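Long-range contacts in protein RIF2 (Saccharomyces cerevisiae, PDB 4BJ1), which helps regulate telomere length and takes part in transcriptional silencing, interacting with RIF1 and the RAP1 C-terminus: residues Tyr10-Lys14 / Ile288-Phe294; Asn41-Met45 / Asn183-Leu189; Tyr279-Tyr284 / Leu305-Pro311. One frame throughout, in Å; residues are numbered along the deposited sequence.

Interaction 1 (Tyr10-Lys14 / Ile288-Phe294)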
# COMPACT_ATOMS: atom_id res chain seq x y z
N TYR A 10 13.00 13.08 1.43
CA TYR A 10 11.57 13.30 1.50
C TYR A 10 10.87 12.32 0.56
O TYR A 10 9.82 11.81 0.92
CB TYR A 10 11.22 14.77 1.22
CG TYR A 10 9.74 15.03 1.26
CD1 TYR A 10 9.01 14.83 2.43
CD2 TYR A 10 9.05 15.38 0.11
CE1 TYR A 10 7.62 14.96 2.44
CE2 TYR A 10 7.66 15.51 0.11
CZ TYR A 10 6.95 15.30 1.28
OH TYR A 10 5.59 15.47 1.28
N GLN A 11 11.48 11.99 -0.59
CA GLN A 11 10.95 11.02 -1.53
C GLN A 11 10.66 9.67 -0.84
O GLN A 11 9.66 9.03 -1.17
CB GLN A 11 11.91 10.83 -2.70
CG GLN A 11 11.34 10.04 -3.86
CD GLN A 11 10.13 10.71 -4.42
OE1 GLN A 11 10.18 11.89 -4.80
NE2 GLN A 11 9.02 9.98 -4.45
N LYS A 12 11.49 9.26 0.12
CA LYS A 12 11.28 8.03 0.88
C LYS A 12 10.00 8.16 1.72
O LYS A 12 9.16 7.27 1.66
CB LYS A 12 12.51 7.67 1.74
CG LYS A 12 12.31 6.36 2.50
CD LYS A 12 13.61 5.74 3.00
CE LYS A 12 14.00 6.11 4.41
NZ LYS A 12 12.96 5.73 5.39
N PHE A 13 9.84 9.31 2.46
CA PHE A 13 8.68 9.62 3.28
C PHE A 13 7.46 9.72 2.39
O PHE A 13 6.48 9.02 2.64
CB PHE A 13 8.88 10.94 4.04
CG PHE A 13 7.76 11.21 5.01
CD1 PHE A 13 7.76 10.62 6.27
CD2 PHE A 13 6.65 11.97 4.63
CE1 PHE A 13 6.67 10.81 7.14
CE2 PHE A 13 5.57 12.15 5.50
CZ PHE A 13 5.59 11.58 6.76
N LYS A 14 7.51 10.58 1.35
CA LYS A 14 6.45 10.85 0.39
C LYS A 14 5.86 9.55 -0.12
O LYS A 14 4.66 9.34 0.03
CB LYS A 14 7.00 11.69 -0.77
CG LYS A 14 5.97 12.09 -1.83
CD LYS A 14 6.47 13.30 -2.57
CE LYS A 14 5.78 13.51 -3.88
NZ LYS A 14 6.51 14.55 -4.65
N ILE A 288 0.62 15.94 0.28
CA ILE A 288 1.80 15.06 0.21
C ILE A 288 2.46 15.15 -1.15
O ILE A 288 3.63 15.49 -1.22
CB ILE A 288 1.52 13.57 0.66
CG1 ILE A 288 0.99 13.54 2.13
CG2 ILE A 288 2.77 12.70 0.50
CD1 ILE A 288 0.28 12.35 2.55
N VAL A 289 1.71 14.89 -2.24
CA VAL A 289 2.16 14.93 -3.64
C VAL A 289 2.79 16.30 -3.99
O VAL A 289 3.94 16.33 -4.42
CB VAL A 289 1.03 14.50 -4.61
CG1 VAL A 289 1.25 15.03 -6.02
CG2 VAL A 289 0.86 12.99 -4.63
N GLN A 290 2.06 17.42 -3.77
CA GLN A 290 2.52 18.78 -4.08
C GLN A 290 3.74 19.26 -3.31
O GLN A 290 4.42 20.15 -3.79
CB GLN A 290 1.42 19.80 -3.88
CG GLN A 290 0.23 19.64 -4.80
CD GLN A 290 -1.00 20.32 -4.24
OE1 GLN A 290 -2.11 20.11 -4.73
NE2 GLN A 290 -0.84 21.14 -3.18
N SER A 291 4.00 18.72 -2.11
CA SER A 291 5.16 19.12 -1.32
C SER A 291 6.42 18.49 -1.87
O SER A 291 6.41 17.31 -2.20
CB SER A 291 4.99 18.73 0.15
OG SER A 291 3.90 19.42 0.72
N ARG A 292 7.50 19.29 -1.97
CA ARG A 292 8.78 18.82 -2.50
C ARG A 292 9.82 18.59 -1.40
O ARG A 292 10.85 17.96 -1.64
CB ARG A 292 9.27 19.76 -3.60
CG ARG A 292 8.45 19.61 -4.88
CD ARG A 292 9.11 20.27 -6.08
NE ARG A 292 10.38 19.64 -6.43
CZ ARG A 292 11.28 20.17 -7.25
NH1 ARG A 292 11.06 21.35 -7.81
NH2 ARG A 292 12.41 19.53 -7.51
N THR A 293 9.54 19.10 -0.18
CA THR A 293 10.39 18.92 0.99
C THR A 293 9.54 18.58 2.22
O THR A 293 8.33 18.83 2.21
CB THR A 293 11.27 20.13 1.25
OG1 THR A 293 10.44 21.22 1.62
CG2 THR A 293 12.18 20.49 0.06
N PHE A 294 10.18 18.02 3.27
CA PHE A 294 9.48 17.67 4.51
C PHE A 294 8.90 18.91 5.20
O PHE A 294 7.77 18.87 5.72
CB PHE A 294 10.38 16.87 5.45
CG PHE A 294 9.64 16.28 6.64
CD1 PHE A 294 8.66 15.30 6.46
CD2 PHE A 294 9.91 16.72 7.93
CE1 PHE A 294 7.96 14.78 7.55
CE2 PHE A 294 9.23 16.18 9.02
CZ PHE A 294 8.26 15.22 8.83
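Tyr10 lies along the backbone that turns from Ser291 into Phe294. Its ring is sandwiched, with the peptide carbon of Thr293 over the centre of one face and Lys14 CB, one helical turn on, toward the rim of the other. At its far end OH donates to Ile288 O (3.2 Å), meeting a lone pair in the carbonyl plane at 123°. Lys14, extended beyond CG, runs antiparallel to the Ile288 side chain, its CG against Ile288 CG2 (4.0 Å), and its NZ donates to a lone pair of Val289 O (3.1 Å). The lysine thus grips one of the last carbonyls of helix 276-290. An edge-to-face pair completes the contact: the edge of Phe294 points at the face of Phe13, centroids 5.3 Å apart and planes at 76°. A leucine in place of Tyr10 would probably leave Ile288 O without its hydroxyl partner and the 292-294 turn without a flat surface to lie on. Ser291 OG, in turn, bonds back to Ile287 O, and Thr293 caps helix 294-304 through Glu296 N. Around this, Leu297 of helix 294-304 packs on Tyr10 and Phe13, while Leu244 and Tyr248 of helix 243-257 meet both phenylalanines.

Interaction 2 (Asn41-Met45 / Asn183-Leu189)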
# COMPACT_ATOMS: atom_id res chain seq x y z
N ASN A 41 -17.08 -17.11 4.08
CA ASN A 41 -17.93 -17.30 2.92
C ASN A 41 -17.19 -17.39 1.60
O ASN A 41 -17.63 -18.13 0.73
CB ASN A 41 -19.01 -16.22 2.87
CG ASN A 41 -19.99 -16.31 4.01
OD1 ASN A 41 -21.03 -16.98 3.94
ND2 ASN A 41 -19.69 -15.63 5.10
N LEU A 42 -16.07 -16.66 1.43
CA LEU A 42 -15.31 -16.60 0.18
C LEU A 42 -14.24 -17.65 -0.00
O LEU A 42 -14.05 -18.10 -1.14
CB LEU A 42 -14.66 -15.22 -0.02
CG LEU A 42 -15.58 -14.04 -0.30
CD1 LEU A 42 -14.81 -12.75 -0.21
CD2 LEU A 42 -16.24 -14.16 -1.67
N ARG A 43 -13.49 -17.99 1.08
CA ARG A 43 -12.37 -18.94 1.04
C ARG A 43 -12.82 -20.39 1.28
O ARG A 43 -12.11 -21.16 1.92
CB ARG A 43 -11.24 -18.51 2.01
N SER A 44 -13.99 -20.77 0.74
CA SER A 44 -14.54 -22.13 0.83
C SER A 44 -15.03 -22.58 -0.54
O SER A 44 -14.90 -21.84 -1.51
CB SER A 44 -15.64 -22.22 1.89
OG SER A 44 -16.83 -21.55 1.50
N MET A 45 -15.56 -23.82 -0.62
CA MET A 45 -16.07 -24.39 -1.87
C MET A 45 -17.60 -24.43 -1.85
O MET A 45 -18.22 -25.06 -2.72
CB MET A 45 -15.42 -25.77 -2.11
CG MET A 45 -15.35 -26.18 -3.58
SD MET A 45 -14.44 -25.06 -4.69
CE MET A 45 -15.25 -25.46 -6.26
N ASN A 183 -17.47 -29.30 -8.27
CA ASN A 183 -16.24 -28.78 -8.90
C ASN A 183 -16.37 -27.33 -9.33
O ASN A 183 -15.37 -26.72 -9.65
CB ASN A 183 -15.71 -29.66 -10.03
CG ASN A 183 -15.46 -31.10 -9.60
OD1 ASN A 183 -16.09 -32.05 -10.12
ND2 ASN A 183 -14.58 -31.27 -8.61
N ILE A 184 -17.58 -26.76 -9.30
CA ILE A 184 -17.85 -25.33 -9.58
C ILE A 184 -18.69 -24.76 -8.44
O ILE A 184 -19.77 -25.31 -8.13
CB ILE A 184 -18.49 -25.03 -10.97
CG1 ILE A 184 -17.66 -25.58 -12.13
CG2 ILE A 184 -18.68 -23.54 -11.15
CD1 ILE A 184 -18.51 -25.99 -13.25
N ALA A 185 -18.20 -23.66 -7.83
CA ALA A 185 -18.86 -22.93 -6.74
C ALA A 185 -19.05 -21.49 -7.14
O ALA A 185 -18.25 -20.96 -7.91
CB ALA A 185 -18.02 -22.99 -5.47
N PHE A 186 -20.11 -20.84 -6.65
CA PHE A 186 -20.37 -19.46 -6.99
C PHE A 186 -20.47 -18.61 -5.76
O PHE A 186 -20.99 -19.05 -4.74
CB PHE A 186 -21.60 -19.29 -7.88
CG PHE A 186 -22.94 -19.71 -7.31
CD1 PHE A 186 -23.64 -18.86 -6.46
CD2 PHE A 186 -23.55 -20.89 -7.71
CE1 PHE A 186 -24.90 -19.23 -5.96
CE2 PHE A 186 -24.81 -21.26 -7.22
CZ PHE A 186 -25.48 -20.42 -6.35
N LYS A 187 -19.99 -17.37 -5.88
CA LYS A 187 -20.04 -16.38 -4.82
C LYS A 187 -20.67 -15.15 -5.44
O LYS A 187 -20.02 -14.46 -6.22
CB LYS A 187 -18.63 -16.07 -4.24
CG LYS A 187 -17.73 -17.29 -3.96
CD LYS A 187 -18.17 -18.20 -2.80
CE LYS A 187 -17.18 -19.33 -2.63
NZ LYS A 187 -17.24 -19.96 -1.29
N VAL A 188 -21.96 -14.94 -5.18
CA VAL A 188 -22.70 -13.78 -5.68
C VAL A 188 -22.56 -12.70 -4.61
O VAL A 188 -22.89 -12.94 -3.45
CB VAL A 188 -24.17 -14.10 -6.02
CG1 VAL A 188 -24.88 -12.90 -6.62
CG2 VAL A 188 -24.26 -15.28 -6.96
N LEU A 189 -21.98 -11.55 -4.98
CA LEU A 189 -21.75 -10.45 -4.05
C LEU A 189 -22.49 -9.23 -4.54
O LEU A 189 -22.19 -8.70 -5.61
CB LEU A 189 -20.24 -10.17 -3.83
CG LEU A 189 -19.46 -11.04 -2.78
CD1 LEU A 189 -19.45 -12.52 -3.14
CD2 LEU A 189 -18.02 -10.63 -2.70
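Lys187 reaches from strand 184-192 into the curl of backbone made by helix 32-42 and the loop after it. Its NZ donates to Asn41 O (2.8 Å), approaching at 151° to the C=O and tilted 18° from the carbonyl plane, and makes a weak bond to Ser44 O (3.0 Å). Lys46 O, just past the loop segment, is a third acceptor, and together the three carbonyls hold the ammonium group within the loop. A bend at chi2 (-69°) turns the otherwise extended chain end up to these oxygens. Carbonyls gathered near the C-terminal end of a helix would be expected to stabilise the positive charge. Ser44 OG also lies close to NZ, but at a poor angle for a bond.

Leu42 packs beside the aliphatic base of that lysine. Its CD2 branch does the touching, crossing obliquely over Lys187 CB (4.0 Å) and meeting Leu189 CD1 (3.9 Å), so a single methyl bridges two residues that point the same way from the strand. At the other end Met45 sets out away from the strand, but its bent chain brings CE back to Ala185 CB (3.8 Å) and to the Asn183 carbonyl oxygen.

Ala185, Lys187 and Leu189 therefore form one face of the strand, whereas Phe186 and Val188 project from the other onto Leu175 of helix 165-180. Leu42 and Leu189 also share Val68 of helix 58-74. The loop runs on into strand 48-53, the parallel neighbour of strand 184-192, with Phe186 and Cys48 joined through their backbones. Helices on both faces of a parallel sheet with strand order 2-3-4-1-5 are characteristic of the AAA+ branch of the P-loop ASCE fold, and this contact packs one such helix-loop against the central strand.

Interaction 3 (Tyr279-Tyr284 / Leu305-Pro311)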
# COMPACT_ATOMS: atom_id res chain seq x y z
N TYR A 279 -13.10 13.14 1.15
CA TYR A 279 -12.72 14.56 1.19
C TYR A 279 -11.32 14.69 1.86
O TYR A 279 -10.44 15.34 1.29
CB TYR A 279 -13.80 15.45 1.85
CG TYR A 279 -13.65 16.93 1.54
CD1 TYR A 279 -12.77 17.72 2.26
CD2 TYR A 279 -14.41 17.53 0.54
CE1 TYR A 279 -12.58 19.07 1.94
CE2 TYR A 279 -14.27 18.89 0.25
CZ TYR A 279 -13.34 19.66 0.95
OH TYR A 279 -13.10 20.99 0.66
N LEU A 280 -11.09 13.99 2.98
CA LEU A 280 -9.79 14.01 3.66
C LEU A 280 -8.67 13.34 2.83
O LEU A 280 -7.56 13.88 2.74
CB LEU A 280 -9.89 13.38 5.06
CG LEU A 280 -8.62 13.33 5.88
CD1 LEU A 280 -8.15 14.71 6.26
CD2 LEU A 280 -8.79 12.43 7.07
N PHE A 281 -8.97 12.18 2.23
CA PHE A 281 -8.03 11.44 1.39
C PHE A 281 -7.61 12.31 0.21
O PHE A 281 -6.41 12.48 -0.02
CB PHE A 281 -8.67 10.12 0.92
CG PHE A 281 -7.76 9.25 0.10
CD1 PHE A 281 -6.79 8.46 0.71
CD2 PHE A 281 -7.86 9.23 -1.29
CE1 PHE A 281 -5.93 7.67 -0.06
CE2 PHE A 281 -7.00 8.44 -2.06
CZ PHE A 281 -6.05 7.67 -1.44
N ASN A 282 -8.56 12.93 -0.49
CA ASN A 282 -8.19 13.74 -1.64
C ASN A 282 -7.33 14.95 -1.24
O ASN A 282 -6.27 15.20 -1.86
CB ASN A 282 -9.41 14.13 -2.46
CG ASN A 282 -10.13 12.95 -3.08
OD1 ASN A 282 -9.55 11.89 -3.35
ND2 ASN A 282 -11.43 13.09 -3.32
N ALA A 283 -7.75 15.66 -0.18
CA ALA A 283 -7.06 16.84 0.33
C ALA A 283 -5.64 16.47 0.75
O ALA A 283 -4.69 17.14 0.36
CB ALA A 283 -7.84 17.44 1.49
N TYR A 284 -5.51 15.35 1.49
CA TYR A 284 -4.24 14.89 2.02
C TYR A 284 -3.27 14.33 0.98
O TYR A 284 -2.08 14.62 1.09
CB TYR A 284 -4.46 13.89 3.14
CG TYR A 284 -3.70 14.27 4.38
CD1 TYR A 284 -4.10 15.36 5.15
CD2 TYR A 284 -2.57 13.56 4.77
CE1 TYR A 284 -3.39 15.73 6.29
CE2 TYR A 284 -1.85 13.92 5.91
CZ TYR A 284 -2.27 15.01 6.66
OH TYR A 284 -1.58 15.38 7.79
N LEU A 305 -3.74 23.91 4.76
CA LEU A 305 -4.90 22.99 4.70
C LEU A 305 -6.18 23.64 5.20
O LEU A 305 -6.35 23.80 6.40
CB LEU A 305 -4.64 21.68 5.47
CG LEU A 305 -5.64 20.52 5.31
CD1 LEU A 305 -5.75 20.05 3.86
CD2 LEU A 305 -5.20 19.32 6.12
N THR A 306 -7.06 24.02 4.27
CA THR A 306 -8.37 24.62 4.55
C THR A 306 -9.37 24.04 3.58
O THR A 306 -8.96 23.44 2.59
CB THR A 306 -8.34 26.15 4.45
OG1 THR A 306 -7.77 26.54 3.21
CG2 THR A 306 -7.61 26.80 5.60
N ILE A 307 -10.68 24.19 3.84
CA ILE A 307 -11.68 23.65 2.91
C ILE A 307 -11.76 24.53 1.66
O ILE A 307 -12.11 24.03 0.59
CB ILE A 307 -13.06 23.35 3.56
CG1 ILE A 307 -13.78 24.62 4.00
CG2 ILE A 307 -12.90 22.35 4.71
CD1 ILE A 307 -15.22 24.42 4.16
N LYS A 308 -11.33 25.80 1.78
CA LYS A 308 -11.25 26.75 0.68
C LYS A 308 -10.02 26.47 -0.22
O LYS A 308 -9.99 26.98 -1.34
CB LYS A 308 -11.25 28.20 1.21
N ASN A 309 -9.05 25.65 0.23
CA ASN A 309 -7.84 25.34 -0.55
C ASN A 309 -7.71 23.91 -1.06
O ASN A 309 -7.09 23.71 -2.10
CB ASN A 309 -6.54 25.69 0.22
CG ASN A 309 -6.24 27.15 0.47
OD1 ASN A 309 -6.86 28.08 -0.09
ND2 ASN A 309 -5.28 27.38 1.36
N TYR A 310 -8.21 22.92 -0.30
CA TYR A 310 -8.04 21.50 -0.61
C TYR A 310 -9.29 20.64 -0.48
O TYR A 310 -10.00 20.76 0.52
CB TYR A 310 -6.96 20.91 0.31
CG TYR A 310 -5.56 21.37 -0.01
CD1 TYR A 310 -4.81 20.73 -0.99
CD2 TYR A 310 -4.98 22.43 0.67
CE1 TYR A 310 -3.52 21.15 -1.29
CE2 TYR A 310 -3.68 22.86 0.39
CZ TYR A 310 -2.95 22.21 -0.60
OH TYR A 310 -1.67 22.60 -0.89
N PRO A 311 -9.52 19.67 -1.39
CA PRO A 311 -8.81 19.38 -2.65
C PRO A 311 -9.06 20.46 -3.73
O PRO A 311 -9.78 21.42 -3.47
CB PRO A 311 -9.42 18.01 -3.06
CG PRO A 311 -10.27 17.55 -1.91
CD PRO A 311 -10.69 18.79 -1.24
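Pro311 lies over the Tyr279 ring, its CD in a CH-pi contact 3.8 Å from the ring centroid and 21° off the ring normal. The methylene sits toward the hydroxyl end of the face, where CZ is its nearest ring atom (3.5 Å). With CG trans to the backbone nitrogen (chi1 -162°), Tyr279 sends its ring out from the helix to the loop, and OH comes close to the carbonyl oxygens of Ile307 and Tyr310. The peptide bond between Tyr310 and Pro311 is cis, and it lies where Pro311 packs against Tyr279 and Ala283.

The same proline ring also presents its CG to Asn282 CB (3.6 Å), so it nestles between two side chains of helix 276-290 as well as against Ala283 N. Ala283 takes the next place along: its small CB allows Tyr310 CB to come within 3.8 Å. The two methyls of Leu305 divide the work: CD1 faces Ala283 CB, while CD2 meets the edge of the Tyr284 ring at CE1 (4.0 Å), the two side chains crossing at about a right angle. Tyr284 OH is bonded elsewhere, to Tyr248 OH, and the Asn282 amide to Gln11 of the second subunit.

The loop follows helix 294-304 and closes over helix 276-290, with Phe266 and Phe269 of helix 262-272 beside Ile307, and Leu263 of that helix beside Leu305.

How the interactions relate
Interactions 1 and 3 sit together at the lid end, their centres about 17 Å apart, while interaction 2 lies across the chain's centre, about 43 Å from interaction 1 and 40 Å from interaction 3, in the parallel sheet of the ASCE domain. Helix 276-290 serves both lid contacts, which touch at a weak bond from Gln290 to Tyr310. Interaction 2 falls between the two halves of interaction 1, so the chain passes through the ASCE domain before its lid helices return to helix 10-26; interaction 2 closes before interaction 3 opens, and the segments of interactions 1 and 3 alternate. Both lid contacts reach the second subunit, consistent with lid packing and subunit pairing being linked.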